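Local coordinates for protein NDP-rhamnosyltransferase (Saccharopolyspora spinosa, PDB 3TSA) that belongs to the glycosyltransferases of the GT-B fold, built from two Rossmann-like domains joined in a single chain, at residues V95-S98 and S99-L103; S153-A156 and H157-L160; R240-A243 and A244-L248. All blocks are in the same frame, centred on the assembly; numbering follows the deposited sequence.

Contact 1: V95-S98 and S99-L103; sequences VAQS and SLDQL
Gln-97 O stands over one face of the Asp-101 carboxylate, 3.2 Å from Asp-101 CG, and the planes of the Gln-97 amide and the Asp-101 carboxylate are 49° apart. These groups meet one turn apart on the long helix 82-113 of the N-terminal Rossmann-like domain, on its exposed side, where polar side chains suit solvent. Asp-101 is brought back along the helix because its CG stands beside the backbone N (chi1 -68°). Gln-97 crosses the side chain of Leu-100 at about a right angle, while Leu-100 also reaches Val-163 of helix 151-166. The hydroxyl of Ser-98 is held by Asn-94 O, one turn earlier. Ser-99 faces helix 125-133, touching Ile-126, and its buried hydroxyl is satisfied within its own helix. Two donors grip the carbonyl of Val-95 from opposite faces of its plane: Ser-99 N at 3.0 Å from Val-95 O, and Ser-99 OG at 2.7 Å from the same oxygen.

Contact 2: S153-A156 and H157-L160; sequences SDRA and HELL
The carbonyl O of Ala-156 accepts from Leu-160 N at 2.8 Å, one of four successive i to i+4 bonds that hold this part of helix 151-166, the helix of the beta-alpha-beta unit between strands 138-141 and 177-180. CB of Leu-160 also touches that oxygen, and the rest of its side chain is buried against Leu-125 and Val-129 of helix 125-133. Ala-156 shares this buried side, its methyl leaving room for Leu-125.

Charge gathers on another side. Arg-155 NH1 forms a salt bridge to Glu-158 OE1, 3.0 Å long and fairly straight at 161°. The oxygen lies at the edge of the guanidinium, close to its plane, yet the nitrogen meets it from above the carboxylate, because the two planes are 75° apart. Arg-155 starts with CG anti to the backbone N and bends at chi2 (63°), which carries its end forward, towards the C-terminal end of the helix. Its NE is hydrogen-bonded to Ser-93 OG of helix 82-113, the stronger hold on this side chain. Leu-159 covers one guanidinium face: its CD2 stands 3.6 Å above the plane, over the centre, so a long aliphatic-stemmed cation suits the boundary between leucine packing and solvent.

His-157 points another way, and its ND1 is hydrogen-bonded to Asp-161 OD1, a bond that fixes the ring's rotation. On its other side the ring turns CD2 to the preceding turn, 3.3 Å from Ser-153 O, with Ser-153 OG at the ring edge, in plane, 3.8 Å from CD2.

Contact 3: R240-A243 and A244-L248; sequences RAVA and AATEL
The C-terminal part of helix 236-246, which packs on the parallel sheet of the C-terminal Rossmann-like domain, carries this contact, and its focus is the carbonyl of Val-242. Thr-246 grips that oxygen twice: its N lies 2.9 Å from Val-242 O, and its OG1 only 2.7 Å from Val-242 O, the two donors arriving from opposite faces of the carbonyl plane. The hydroxyl gets there by taking the crowded position between the backbone N and the carbonyl carbon (chi1 57°), which leaves CG2 beside the N. This methyl, Thr-246 CG2, comes within 4.2 Å of Val-242 CG1. A threonine thus suits a site facing the sheet: the methyl offers hydrocarbon while the hydroxyl is satisfied by its own helix. Val-242 meets Ile-223 and Ile-255 of the neighbouring strands, and Thr-246 meets Ala-253.

The other buried side is lined with alanines. Ala-241 and Ala-244 are small enough for Phe-346 of helix 343-354 to approach the backbone closely. On the exposed side Glu-247 lies back over the preceding turn, its CG 3.2 Å from Ala-243 O, while Glu-247 N bonds to the same Ala-243 O at 3.2 Å. Its carboxylate is held beyond the turn, OE2 being bonded to His-343 NE2.

Leu-248 N bonds to Ala-245 O, three residues back, and the chain turns away toward strand 251-256. A helix covering one face of a parallel sheet, as this one does, is typical of the Rossmann-like fold.

Contacts 1 and 2 belong to the N-terminal domain and touch: Ala-96 CB packs 3.6 Å from Leu-159 CD1, so the two neighbouring helices share one apolar seam, with helix 125-133 against both. Contact 3 lies in the other domain, about 43 Å from either between centres, on the opposite side of the chain's centre. Each helix has a buried face (Ala-96 and Ser-99; Ala-156 and Leu-160; Ala-241, Ala-244 and Ala-245) and an exposed one (Gln-97 and Asp-101; Glu-158; Glu-247). Contacts 1 and 3 each use a hydroxyl to double the bond to a carbonyl four residues back, from different chi1 positions. Only in contact 2 does a salt bridge join the segments, beside the seam.

Contact 1: V95-S98 and S99-L103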
ATOM      1  N   VAL A  95     -17.735  16.463 -16.008  1.00 20.55           N
ATOM      2  CA  VAL A  95     -17.166  16.549 -14.686  1.00 21.39           C
ATOM      3  C   VAL A  95     -17.799  17.621 -13.790  1.00 21.74           C
ATOM      4  O   VAL A  95     -18.001  17.397 -12.569  1.00 21.09           O
ATOM      5  CB  VAL A  95     -15.591  16.662 -14.720  1.00 21.04           C
ATOM      6  CG1 VAL A  95     -15.083  16.714 -13.353  1.00 22.74           C
ATOM      7  CG2 VAL A  95     -14.984  15.403 -15.494  1.00 20.74           C
ATOM      8  N   ALA A  96     -18.148  18.770 -14.370  1.00 21.19           N
ATOM      9  CA  ALA A  96     -18.810  19.823 -13.584  1.00 21.08           C
ATOM     10  C   ALA A  96     -20.188  19.376 -13.072  1.00 20.44           C
ATOM     11  O   ALA A  96     -20.540  19.656 -11.920  1.00 19.86           O
ATOM     12  CB  ALA A  96     -18.908  21.166 -14.405  1.00 20.56           C
ATOM     13  N   GLN A  97     -20.943  18.664 -13.904  1.00 21.98           N
ATOM     14  CA  GLN A  97     -22.288  18.250 -13.510  1.00 23.41           C
ATOM     15  C   GLN A  97     -22.190  17.189 -12.431  1.00 23.87           C
ATOM     16  O   GLN A  97     -22.963  17.203 -11.478  1.00 22.78           O
ATOM     17  CB  GLN A  97     -23.103  17.749 -14.705  1.00 25.12           C
ATOM     18  CG  GLN A  97     -24.576  17.443 -14.332  1.00 26.19           C
ATOM     19  CD  GLN A  97     -25.261  18.656 -13.701  1.00 29.25           C
ATOM     20  OE1 GLN A  97     -25.768  18.586 -12.559  1.00 29.87           O
ATOM     21  NE2 GLN A  97     -25.213  19.790 -14.406  1.00 24.68           N
ATOM     22  N   SER A  98     -21.223  16.282 -12.588  1.00 23.92           N
ATOM     23  CA  SER A  98     -20.910  15.318 -11.501  1.00 24.28           C
ATOM     24  C   SER A  98     -20.577  15.950 -10.201  1.00 24.13           C
ATOM     25  O   SER A  98     -21.045  15.442  -9.173  1.00 24.22           O
ATOM     26  CB  SER A  98     -19.721  14.434 -11.879  1.00 25.35           C
ATOM     27  OG  SER A  98     -20.284  13.655 -12.889  1.00 30.84           O
ATOM     28  N   SER A  99     -19.793  17.043 -10.243  1.00 22.44           N
ATOM     29  CA  SER A  99     -19.405  17.817  -9.052  1.00 22.35           C
ATOM     30  C   SER A  99     -20.638  18.287  -8.346  1.00 22.27           C
ATOM     31  O   SER A  99     -20.726  18.126  -7.163  1.00 20.93           O
ATOM     32  CB  SER A  99     -18.561  19.001  -9.464  1.00 22.33           C
ATOM     33  OG  SER A  99     -17.420  18.460 -10.151  1.00 26.99           O
ATOM     34  N   LEU A 100     -21.579  18.885  -9.091  1.00 18.59           N
ATOM     35  CA  LEU A 100     -22.838  19.328  -8.516  1.00 20.04           C
ATOM     36  C   LEU A 100     -23.697  18.161  -8.042  1.00 19.81           C
ATOM     37  O   LEU A 100     -24.333  18.248  -7.003  1.00 21.85           O
ATOM     38  CB  LEU A 100     -23.640  20.187  -9.501  1.00 19.14           C
ATOM     39  CG  LEU A 100     -23.065  21.576  -9.848  1.00 20.21           C
ATOM     40  CD1 LEU A 100     -23.899  22.198 -10.916  1.00 21.51           C
ATOM     41  CD2 LEU A 100     -23.079  22.431  -8.546  1.00 23.71           C
ATOM     42  N   ASP A 101     -23.654  17.065  -8.757  1.00 21.82           N
ATOM     43  CA  ASP A 101     -24.381  15.880  -8.259  1.00 22.82           C
ATOM     44  C   ASP A 101     -23.860  15.356  -6.957  1.00 23.68           C
ATOM     45  O   ASP A 101     -24.661  14.932  -6.107  1.00 24.66           O
ATOM     46  CB  ASP A 101     -24.366  14.739  -9.301  1.00 23.61           C
ATOM     47  CG  ASP A 101     -25.201  15.051 -10.561  1.00 26.94           C
ATOM     48  OD1 ASP A 101     -25.942  16.068 -10.640  1.00 29.16           O
ATOM     49  OD2 ASP A 101     -25.042  14.276 -11.518  1.00 27.64           O
ATOM     50  N   GLN A 102     -22.528  15.366  -6.777  1.00 24.10           N
ATOM     51  CA  GLN A 102     -21.869  14.705  -5.638  1.00 23.96           C
ATOM     52  C   GLN A 102     -21.514  15.609  -4.509  1.00 24.30           C
ATOM     53  O   GLN A 102     -21.007  15.174  -3.468  1.00 24.74           O
ATOM     54  CB  GLN A 102     -20.543  14.122  -6.101  1.00 24.32           C
ATOM     55  CG  GLN A 102     -20.688  13.017  -7.112  1.00 29.97           C
ATOM     56  CD  GLN A 102     -19.348  12.640  -7.655  1.00 35.29           C
ATOM     57  OE1 GLN A 102     -18.396  13.450  -7.636  1.00 39.17           O
ATOM     58  NE2 GLN A 102     -19.250  11.418  -8.147  1.00 36.40           N
ATOM     59  N   LEU A 103     -21.716  16.893  -4.702  1.00 22.54           N
ATOM     60  CA  LEU A 103     -21.343  17.856  -3.641  1.00 20.67           C
ATOM     61  C   LEU A 103     -21.859  17.536  -2.197  1.00 20.07           C
ATOM     62  O   LEU A 103     -21.131  17.688  -1.183  1.00 20.89           O
ATOM     63  CB  LEU A 103     -21.787  19.248  -4.109  1.00 21.81           C
ATOM     64  CG  LEU A 103     -21.101  20.352  -3.342  1.00 19.63           C
ATOM     65  CD1 LEU A 103     -19.584  20.182  -2.986  1.00 21.53           C
ATOM     66  CD2 LEU A 103     -21.364  21.800  -3.895  1.00 22.48           C
TER

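Contact 2: S153-A156 and H157-L160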
ATOM      1  N   SER A 153     -10.292  23.890 -19.064  1.00 18.28           N
ATOM      2  CA  SER A 153     -10.238  24.742 -17.909  1.00 19.92           C
ATOM      3  C   SER A 153     -11.218  25.923 -18.091  1.00 20.20           C
ATOM      4  O   SER A 153     -11.881  26.356 -17.105  1.00 18.52           O
ATOM      5  CB  SER A 153      -8.819  25.223 -17.763  1.00 21.15           C
ATOM      6  OG  SER A 153      -8.805  26.276 -16.841  1.00 22.19           O
ATOM      7  N   ASP A 154     -11.371  26.387 -19.328  1.00 19.48           N
ATOM      8  CA  ASP A 154     -12.317  27.493 -19.586  1.00 20.45           C
ATOM      9  C   ASP A 154     -13.753  27.075 -19.324  1.00 18.25           C
ATOM     10  O   ASP A 154     -14.541  27.903 -18.802  1.00 18.92           O
ATOM     11  CB  ASP A 154     -12.201  27.943 -21.039  1.00 21.42           C
ATOM     12  CG  ASP A 154     -11.019  28.906 -21.256  1.00 23.70           C
ATOM     13  OD1 ASP A 154     -10.329  29.320 -20.279  1.00 26.08           O
ATOM     14  OD2 ASP A 154     -10.751  29.213 -22.431  1.00 31.23           O
ATOM     15  N   ARG A 155     -14.134  25.873 -19.749  1.00 18.19           N
ATOM     16  CA  ARG A 155     -15.492  25.349 -19.495  1.00 16.92           C
ATOM     17  C   ARG A 155     -15.715  25.094 -18.030  1.00 16.79           C
ATOM     18  O   ARG A 155     -16.789  25.362 -17.490  1.00 18.25           O
ATOM     19  CB  ARG A 155     -15.711  24.105 -20.374  1.00 15.95           C
ATOM     20  CG  ARG A 155     -17.116  23.463 -20.321  1.00 16.71           C
ATOM     21  CD  ARG A 155     -18.187  24.488 -20.874  1.00 21.42           C
ATOM     22  NE  ARG A 155     -19.459  23.809 -20.774  1.00 31.98           N
ATOM     23  CZ  ARG A 155     -20.659  24.373 -20.944  1.00 35.88           C
ATOM     24  NH1 ARG A 155     -20.781  25.678 -21.196  1.00 34.92           N
ATOM     25  NH2 ARG A 155     -21.726  23.587 -20.849  1.00 35.39           N
ATOM     26  N   ALA A 156     -14.700  24.569 -17.328  1.00 16.41           N
ATOM     27  CA  ALA A 156     -14.823  24.392 -15.881  1.00 16.72           C
ATOM     28  C   ALA A 156     -15.114  25.713 -15.129  1.00 17.69           C
ATOM     29  O   ALA A 156     -15.934  25.762 -14.194  1.00 17.51           O
ATOM     30  CB  ALA A 156     -13.539  23.766 -15.345  1.00 15.82           C
ATOM     31  N   HIS A 157     -14.432  26.788 -15.519  1.00 17.47           N
ATOM     32  CA  HIS A 157     -14.664  28.119 -14.944  1.00 17.89           C
ATOM     33  C   HIS A 157     -16.067  28.609 -15.363  1.00 18.66           C
ATOM     34  O   HIS A 157     -16.829  29.099 -14.511  1.00 18.70           O
ATOM     35  CB  HIS A 157     -13.556  29.102 -15.390  1.00 14.80           C
ATOM     36  CG  HIS A 157     -12.344  29.017 -14.505  1.00 20.90           C
ATOM     37  ND1 HIS A 157     -12.386  29.408 -13.190  1.00 18.65           N
ATOM     38  CD2 HIS A 157     -11.126  28.461 -14.699  1.00 20.44           C
ATOM     39  CE1 HIS A 157     -11.216  29.155 -12.616  1.00 21.98           C
ATOM     40  NE2 HIS A 157     -10.434  28.577 -13.515  1.00 22.48           N
ATOM     41  N   GLU A 158     -16.427  28.424 -16.627  1.00 19.17           N
ATOM     42  CA  GLU A 158     -17.772  28.883 -17.082  1.00 19.82           C
ATOM     43  C   GLU A 158     -18.920  28.282 -16.260  1.00 20.64           C
ATOM     44  O   GLU A 158     -19.853  29.001 -15.863  1.00 20.68           O
ATOM     45  CB  GLU A 158     -17.979  28.609 -18.546  1.00 20.66           C
ATOM     46  CG  GLU A 158     -19.234  29.265 -19.175  1.00 25.83           C
ATOM     47  CD  GLU A 158     -19.499  28.730 -20.600  1.00 32.54           C
ATOM     48  OE1 GLU A 158     -18.700  27.890 -21.127  1.00 32.40           O
ATOM     49  OE2 GLU A 158     -20.494  29.155 -21.214  1.00 37.27           O
ATOM     50  N   LEU A 159     -18.851  26.982 -15.985  1.00 19.09           N
ATOM     51  CA  LEU A 159     -19.882  26.305 -15.236  1.00 20.05           C
ATOM     52  C   LEU A 159     -19.735  26.474 -13.720  1.00 21.03           C
ATOM     53  O   LEU A 159     -20.733  26.592 -12.985  1.00 22.91           O
ATOM     54  CB  LEU A 159     -19.881  24.833 -15.567  1.00 17.78           C
ATOM     55  CG  LEU A 159     -20.157  24.563 -17.023  1.00 18.02           C
ATOM     56  CD1 LEU A 159     -19.943  23.145 -17.271  1.00 18.97           C
ATOM     57  CD2 LEU A 159     -21.599  25.060 -17.404  1.00 22.65           C
ATOM     58  N   LEU A 160     -18.500  26.497 -13.229  1.00 19.96           N
ATOM     59  CA  LEU A 160     -18.289  26.508 -11.764  1.00 19.22           C
ATOM     60  C   LEU A 160     -18.011  27.822 -11.047  1.00 19.31           C
ATOM     61  O   LEU A 160     -18.142  27.861  -9.819  1.00 19.84           O
ATOM     62  CB  LEU A 160     -17.242  25.451 -11.306  1.00 18.19           C
ATOM     63  CG  LEU A 160     -17.676  24.032 -11.753  1.00 18.34           C
ATOM     64  CD1 LEU A 160     -16.619  22.954 -11.550  1.00 16.58           C
ATOM     65  CD2 LEU A 160     -18.994  23.500 -11.089  1.00 19.12           C
TER

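Contact 3: R240-A243 and A244-L248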
ATOM      1  N   ARG A 240      -3.426  -5.439 -33.240  1.00 14.59           N
ATOM      2  CA  ARG A 240      -2.465  -4.815 -34.156  1.00 14.29           C
ATOM      3  C   ARG A 240      -1.077  -4.938 -33.608  1.00 14.37           C
ATOM      4  O   ARG A 240      -0.165  -5.265 -34.350  1.00 11.95           O
ATOM      5  CB  ARG A 240      -2.770  -3.336 -34.430  1.00 13.82           C
ATOM      6  CG  ARG A 240      -3.963  -3.158 -35.384  1.00 14.29           C
ATOM      7  CD  ARG A 240      -4.705  -1.820 -35.246  1.00 15.95           C
ATOM      8  NE  ARG A 240      -5.864  -1.770 -36.195  1.00 16.12           N
ATOM      9  CZ  ARG A 240      -6.851  -0.862 -36.151  1.00 14.42           C
ATOM     10  NH1 ARG A 240      -6.943   0.020 -35.194  1.00 18.34           N
ATOM     11  NH2 ARG A 240      -7.839  -0.953 -37.047  1.00 20.66           N
ATOM     12  N   ALA A 241      -0.893  -4.697 -32.318  1.00 15.31           N
ATOM     13  CA  ALA A 241       0.468  -4.774 -31.738  1.00 14.29           C
ATOM     14  C   ALA A 241       0.988  -6.187 -31.679  1.00 15.12           C
ATOM     15  O   ALA A 241       2.171  -6.411 -31.898  1.00 15.57           O
ATOM     16  CB  ALA A 241       0.471  -4.165 -30.270  1.00 14.96           C
ATOM     17  N   VAL A 242       0.118  -7.136 -31.332  1.00 16.04           N
ATOM     18  CA  VAL A 242       0.519  -8.575 -31.226  1.00 15.28           C
ATOM     19  C   VAL A 242       0.968  -9.070 -32.629  1.00 14.74           C
ATOM     20  O   VAL A 242       1.992  -9.732 -32.760  1.00 15.84           O
ATOM     21  CB  VAL A 242      -0.627  -9.433 -30.702  1.00 15.98           C
ATOM     22  CG1 VAL A 242      -0.289 -10.927 -30.945  1.00 18.93           C
ATOM     23  CG2 VAL A 242      -0.691  -9.181 -29.185  1.00 17.16           C
ATOM     24  N   ALA A 243       0.238  -8.678 -33.665  1.00 14.43           N
ATOM     25  CA  ALA A 243       0.587  -9.121 -35.037  1.00 16.05           C
ATOM     26  C   ALA A 243       1.915  -8.501 -35.474  1.00 17.12           C
ATOM     27  O   ALA A 243       2.857  -9.195 -35.926  1.00 19.89           O
ATOM     28  CB  ALA A 243      -0.511  -8.705 -35.995  1.00 14.66           C
ATOM     29  N   ALA A 244       2.065  -7.187 -35.297  1.00 16.58           N
ATOM     30  CA  ALA A 244       3.292  -6.555 -35.704  1.00 16.49           C
ATOM     31  C   ALA A 244       4.502  -7.130 -34.922  1.00 16.45           C
ATOM     32  O   ALA A 244       5.586  -7.369 -35.539  1.00 16.98           O
ATOM     33  CB  ALA A 244       3.153  -5.053 -35.496  1.00 15.89           C
ATOM     34  N   ALA A 245       4.352  -7.330 -33.617  1.00 15.97           N
ATOM     35  CA  ALA A 245       5.500  -7.772 -32.811  1.00 17.65           C
ATOM     36  C   ALA A 245       5.837  -9.221 -33.138  1.00 20.89           C
ATOM     37  O   ALA A 245       7.007  -9.558 -33.342  1.00 21.15           O
ATOM     38  CB  ALA A 245       5.254  -7.625 -31.271  1.00 20.12           C
ATOM     39  N   THR A 246       4.841 -10.088 -33.147  1.00 20.29           N
ATOM     40  CA  THR A 246       5.194 -11.528 -33.168  1.00 21.72           C
ATOM     41  C   THR A 246       5.684 -11.981 -34.546  1.00 23.58           C
ATOM     42  O   THR A 246       6.339 -13.026 -34.668  1.00 24.37           O
ATOM     43  CB  THR A 246       4.033 -12.423 -32.699  1.00 21.12           C
ATOM     44  OG1 THR A 246       2.855 -12.198 -33.508  1.00 20.29           O
ATOM     45  CG2 THR A 246       3.718 -12.161 -31.211  1.00 18.51           C
ATOM     46  N   GLU A 247       5.328 -11.237 -35.579  1.00 23.28           N
ATOM     47  CA  GLU A 247       5.785 -11.548 -36.902  1.00 25.01           C
ATOM     48  C   GLU A 247       7.217 -11.155 -37.174  1.00 25.41           C
ATOM     49  O   GLU A 247       7.794 -11.578 -38.145  1.00 27.13           O
ATOM     50  CB  GLU A 247       4.897 -10.821 -37.884  1.00 26.23           C
ATOM     51  CG  GLU A 247       3.570 -11.529 -38.022  1.00 30.40           C
ATOM     52  CD  GLU A 247       2.750 -10.941 -39.172  1.00 38.46           C
ATOM     53  OE1 GLU A 247       1.512 -11.051 -39.052  1.00 39.66           O
ATOM     54  OE2 GLU A 247       3.350 -10.373 -40.152  1.00 39.45           O
ATOM     55  N   LEU A 248       7.801 -10.316 -36.322  1.00 23.37           N
ATOM     56  CA  LEU A 248       9.106  -9.791 -36.559  1.00 25.03           C
ATOM     57  C   LEU A 248      10.147 -10.798 -36.124  1.00 25.70           C
ATOM     58  O   LEU A 248       9.980 -11.422 -35.052  1.00 21.10           O
ATOM     59  CB  LEU A 248       9.259  -8.455 -35.813  1.00 23.04           C
ATOM     60  CG  LEU A 248      10.464  -7.641 -36.289  1.00 27.36           C
ATOM     61  CD1 LEU A 248      10.378  -7.228 -37.722  1.00 25.89           C
ATOM     62  CD2 LEU A 248      10.781  -6.481 -35.396  1.00 24.10           C
TER